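Local coordinates for protein endoglucanase (PDB 2YIK) that probably hydrolyses the beta-1,4-glucosidic bonds of cellulose, as a family 9 endoglucanase from the cellulose-degrading bacterium Clostridium thermocellum, at residues P214-I219 / D280-A285; S220-S225 / K249-F254. One frame throughout, in Å; residues are numbered along the deposited sequence.

Contact 1 of 2, residues P214-I219 / D280-A285; sequences PGTDII and DDYCWA. With CA (calcium ion), chain C.
Asp217 and Asp281 meet where helices 216-233 and 279-293 both begin, and their CA atoms come within 5.6 Å of each other. This is the close-packed part. Asp217 CB sits 3.4 Å from Asp281 OD2, while in return Asp281 CB lies 3.5 Å from the backbone O of Asp217, so each aspartate offers its methylene to an oxygen of the other. Their carboxylates go separate ways. Asp217 CG takes the rotamer between backbone N and carbonyl carbon (chi1 60°), which leads the carboxylate away from helix 279-293 to Ser275 OG and Val263 N; Asp281 sends its own to the calcium ion. Asp281 OD2 binds the calcium ion at 2.6 Å, and Asp281 OD1 accepts a 2.7 Å hydrogen bond from a water that is itself a calcium ligand, which fixes the rotation of the group. Asp280 adds both carboxylate oxygens, and a second water and the carbonyl O of Lys277 complete the site, so the metal is held from the 279-293 side. Thr216 and Tyr282 form the looser side: Thr216 CG2 reaches Tyr282 CD1 obliquely at 4.1 Å, a light contact, while Thr216 OG1 is hydrogen-bonded to Gly261 N and Tyr282 OH to Glu301 OE1. The hydrated side is that of the calcium, with its two waters. Asp217 OD2 and Asp281 OD2 remain 5.0 Å apart, and the cation beside Asp281 and the hydrogen bonds from Ser275 and Val263 at Asp217 probably offset the like charges.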
# COMPACT_ATOMS: atom_id res chain seq x y z
N PRO A 214 -21.09 6.70 -5.11
CA PRO A 214 -20.29 5.65 -4.45
C PRO A 214 -18.78 5.80 -4.60
O PRO A 214 -18.29 6.27 -5.62
CB PRO A 214 -20.80 4.36 -5.10
CG PRO A 214 -22.22 4.71 -5.50
CD PRO A 214 -22.04 6.10 -6.06
N GLY A 215 -18.07 5.40 -3.56
CA GLY A 215 -16.62 5.45 -3.55
C GLY A 215 -16.16 4.38 -2.59
O GLY A 215 -15.10 4.48 -1.99
N THR A 216 -16.99 3.35 -2.46
CA THR A 216 -16.77 2.23 -1.56
C THR A 216 -15.37 1.62 -1.55
O THR A 216 -14.83 1.34 -0.49
CB THR A 216 -17.78 1.13 -1.85
OG1 THR A 216 -19.05 1.73 -2.13
CG2 THR A 216 -17.93 0.19 -0.64
N ASP A 217 -14.79 1.41 -2.73
CA ASP A 217 -13.47 0.81 -2.77
C ASP A 217 -12.40 1.66 -2.07
O ASP A 217 -11.69 1.15 -1.20
CB ASP A 217 -13.06 0.50 -4.23
CG ASP A 217 -13.02 1.74 -5.10
OD1 ASP A 217 -13.82 2.67 -4.86
OD2 ASP A 217 -12.20 1.78 -6.05
N ILE A 218 -12.31 2.94 -2.41
CA ILE A 218 -11.31 3.81 -1.78
C ILE A 218 -11.62 4.08 -0.30
O ILE A 218 -10.71 4.11 0.52
CB ILE A 218 -11.17 5.18 -2.51
CG1 ILE A 218 -10.49 4.99 -3.87
CG2 ILE A 218 -10.33 6.13 -1.68
CD1 ILE A 218 -11.38 4.41 -4.90
N ILE A 219 -12.89 4.28 0.03
CA ILE A 219 -13.28 4.54 1.42
C ILE A 219 -12.86 3.35 2.29
O ILE A 219 -12.26 3.52 3.34
CB ILE A 219 -14.83 4.76 1.56
CG1 ILE A 219 -15.25 6.14 1.03
CG2 ILE A 219 -15.21 4.77 3.03
CD1 ILE A 219 -14.54 6.56 -0.20
N ASP A 280 -13.61 -6.53 -2.18
CA ASP A 280 -12.39 -6.99 -1.53
C ASP A 280 -11.89 -5.95 -0.52
O ASP A 280 -11.51 -6.30 0.59
CB ASP A 280 -11.30 -7.29 -2.56
CG ASP A 280 -11.04 -6.13 -3.46
OD1 ASP A 280 -12.03 -5.55 -3.97
OD2 ASP A 280 -9.86 -5.80 -3.68
N ASP A 281 -11.89 -4.67 -0.90
CA ASP A 281 -11.44 -3.62 0.01
C ASP A 281 -12.38 -3.54 1.22
O ASP A 281 -11.94 -3.31 2.35
CB ASP A 281 -11.45 -2.26 -0.69
CG ASP A 281 -10.69 -2.25 -2.00
OD1 ASP A 281 -9.44 -2.33 -1.99
OD2 ASP A 281 -11.36 -2.16 -3.04
N TYR A 282 -13.67 -3.70 0.96
CA TYR A 282 -14.69 -3.65 2.00
C TYR A 282 -14.42 -4.77 3.02
O TYR A 282 -14.39 -4.52 4.22
CB TYR A 282 -16.08 -3.82 1.37
CG TYR A 282 -17.24 -3.55 2.31
CD1 TYR A 282 -17.64 -2.25 2.61
CD2 TYR A 282 -17.92 -4.61 2.92
CE1 TYR A 282 -18.70 -2.00 3.49
CE2 TYR A 282 -18.98 -4.37 3.79
CZ TYR A 282 -19.36 -3.07 4.08
OH TYR A 282 -20.39 -2.84 4.96
N CYS A 283 -14.20 -5.99 2.52
CA CYS A 283 -13.94 -7.13 3.39
C CYS A 283 -12.60 -7.01 4.12
O CYS A 283 -12.49 -7.41 5.28
CB CYS A 283 -13.98 -8.43 2.58
SG CYS A 283 -15.65 -8.85 2.00
N TRP A 284 -11.61 -6.44 3.44
CA TRP A 284 -10.27 -6.20 3.98
C TRP A 284 -10.40 -5.27 5.21
O TRP A 284 -9.85 -5.55 6.27
CB TRP A 284 -9.43 -5.57 2.86
CG TRP A 284 -8.07 -4.98 3.17
CD1 TRP A 284 -7.68 -3.70 2.91
CD2 TRP A 284 -6.87 -5.68 3.56
NE1 TRP A 284 -6.33 -3.55 3.10
CE2 TRP A 284 -5.80 -4.75 3.49
CE3 TRP A 284 -6.59 -7.00 3.94
CZ2 TRP A 284 -4.48 -5.09 3.80
CZ3 TRP A 284 -5.27 -7.34 4.25
CH2 TRP A 284 -4.23 -6.39 4.17
N ALA A 285 -11.14 -4.17 5.05
CA ALA A 285 -11.36 -3.23 6.15
C ALA A 285 -12.14 -3.90 7.28
O ALA A 285 -11.80 -3.77 8.46
CB ALA A 285 -12.11 -2.01 5.65
CA CA C . -10.73 -3.63 -5.08
O HOH W 1 -8.34 -2.95 -4.34
O HOH W 2 -10.31 -2.31 -7.26

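Contact 2 of 2, residues S220-S225 / K249-F254; sequences SATAAS and KALFDF
Leu251 holds CG anti to its carbonyl carbon (chi1 -75°), and Thr222 holds CG2 anti to the backbone N, with OG1 beside that N (chi1 -55°); the two choices bring a leucine methyl against a threonine methyl. Leu251 CD1 meets Thr222 CG2 at 3.8 Å, the side chains passing at a slant, and the same CD1 of Leu251 reaches on to 4.2 Å from the backbone N of Ala223. The threonine hydroxyl is turned back along its own helix, where OG1 is hydrogen-bonded to Ile218 O, leaving the methyl for the neighbour. Helices 216-233 and 238-257 follow each other through a short connection and run nearly antiparallel, with short-segment axes 8.3 Å apart at an angle of 157°: an antiparallel helical hairpin within the helical domain, in keeping with the (alpha/alpha)6 barrel fold of family 9 glycoside hydrolases. Ala223 and Leu251 are where the two segments come nearest, CA to CA 5.6 Å. The small side chain of Ala223 points toward helix 238-257, and Ala223 CB rests 3.8 Å from Leu251 CB and 3.9 Å from the backbone N of Phe252, with Phe252 CB a little farther off at 4.4 Å. Around this apolar seam, Val177 of strand 177-184 packs on Leu251, as do Ile219 and Leu226 of helix 216-233, while Phe180 and Ala128 lie against Thr222.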
# COMPACT_ATOMS: atom_id res chain seq x y z
N SER A 220 -13.17 2.14 1.82
CA SER A 220 -12.82 0.92 2.55
C SER A 220 -11.32 0.68 2.62
O SER A 220 -10.79 0.29 3.66
CB SER A 220 -13.50 -0.30 1.91
OG SER A 220 -14.91 -0.19 2.00
N ALA A 221 -10.62 0.91 1.50
CA ALA A 221 -9.18 0.71 1.47
C ALA A 221 -8.55 1.61 2.52
O ALA A 221 -7.63 1.20 3.22
CB ALA A 221 -8.62 1.03 0.08
N THR A 222 -9.07 2.83 2.63
CA THR A 222 -8.55 3.78 3.60
C THR A 222 -8.88 3.38 5.04
O THR A 222 -8.03 3.47 5.92
CB THR A 222 -9.08 5.22 3.35
OG1 THR A 222 -8.77 5.60 2.00
CG2 THR A 222 -8.41 6.21 4.30
N ALA A 223 -10.11 2.93 5.27
CA ALA A 223 -10.50 2.51 6.62
C ALA A 223 -9.63 1.35 7.09
O ALA A 223 -9.27 1.28 8.26
CB ALA A 223 -11.99 2.11 6.65
N ALA A 224 -9.28 0.46 6.17
CA ALA A 224 -8.44 -0.69 6.51
C ALA A 224 -7.10 -0.21 7.04
O ALA A 224 -6.66 -0.64 8.10
CB ALA A 224 -8.23 -1.59 5.29
N SER A 225 -6.47 0.71 6.31
CA SER A 225 -5.18 1.27 6.70
C SER A 225 -5.21 1.87 8.11
O SER A 225 -4.30 1.66 8.91
CB SER A 225 -4.75 2.36 5.71
OG SER A 225 -3.48 2.88 6.06
N LYS A 249 -13.47 3.42 11.76
CA LYS A 249 -14.86 3.01 11.95
C LYS A 249 -15.83 3.95 11.23
O LYS A 249 -16.84 3.50 10.69
CB LYS A 249 -15.23 3.00 13.43
CG LYS A 249 -14.53 1.97 14.30
CD LYS A 249 -14.74 2.36 15.76
CE LYS A 249 -14.65 1.18 16.71
NZ LYS A 249 -14.98 1.61 18.13
N ALA A 250 -15.54 5.25 11.25
CA ALA A 250 -16.39 6.24 10.61
C ALA A 250 -16.38 6.05 9.10
O ALA A 250 -17.43 6.09 8.45
CB ALA A 250 -15.92 7.65 10.96
N LEU A 251 -15.20 5.84 8.54
CA LEU A 251 -15.08 5.62 7.11
C LEU A 251 -15.82 4.34 6.73
O LEU A 251 -16.61 4.33 5.78
CB LEU A 251 -13.60 5.54 6.70
CG LEU A 251 -12.87 6.89 6.67
CD1 LEU A 251 -11.37 6.67 6.69
CD2 LEU A 251 -13.30 7.66 5.42
N PHE A 252 -15.61 3.27 7.50
CA PHE A 252 -16.29 2.01 7.20
C PHE A 252 -17.81 2.18 7.27
O PHE A 252 -18.53 1.62 6.44
CB PHE A 252 -15.89 0.90 8.17
CG PHE A 252 -16.45 -0.46 7.79
CD1 PHE A 252 -15.78 -1.28 6.89
CD2 PHE A 252 -17.68 -0.89 8.31
CE1 PHE A 252 -16.32 -2.52 6.50
CE2 PHE A 252 -18.22 -2.12 7.93
CZ PHE A 252 -17.54 -2.93 7.02
N ASP A 253 -18.28 2.95 8.24
CA ASP A 253 -19.72 3.17 8.38
C ASP A 253 -20.27 3.93 7.18
O ASP A 253 -21.40 3.69 6.74
CB ASP A 253 -20.02 3.95 9.66
CG ASP A 253 -21.48 3.87 10.04
OD1 ASP A 253 -21.98 2.73 10.22
OD2 ASP A 253 -22.14 4.92 10.15
N PHE A 254 -19.47 4.85 6.65
CA PHE A 254 -19.85 5.63 5.49
C PHE A 254 -19.96 4.66 4.30
O PHE A 254 -20.90 4.72 3.52
CB PHE A 254 -18.79 6.70 5.24
CG PHE A 254 -19.00 7.51 3.98
CD1 PHE A 254 -18.56 7.03 2.75
CD2 PHE A 254 -19.60 8.77 4.03
CE1 PHE A 254 -18.71 7.78 1.58
CE2 PHE A 254 -19.76 9.54 2.86
CZ PHE A 254 -19.31 9.04 1.63

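Helix 216-233 serves both contacts: its first turn meets helix 279-293 in contact 1, and the next turns meet helix 238-257 in contact 2; the centres of the two contacts lie about 7 Å apart. The two contacts touch directly: Ile219 CG2 lies 3.1 Å from Leu251 O and Trp284 CD1 3.2 Å from Ala224 CB, with Ala285 CB 3.3 Å from Ser220 O. The third side closes through the stacked rings of Phe252 and Tyr282, so three consecutive helices pack on one another. Calcium belongs to contact 1, bound by Asp280 and Asp281. Both contacts lie away from the predicted active-site residue His451, within the helical body of the catalytic domain.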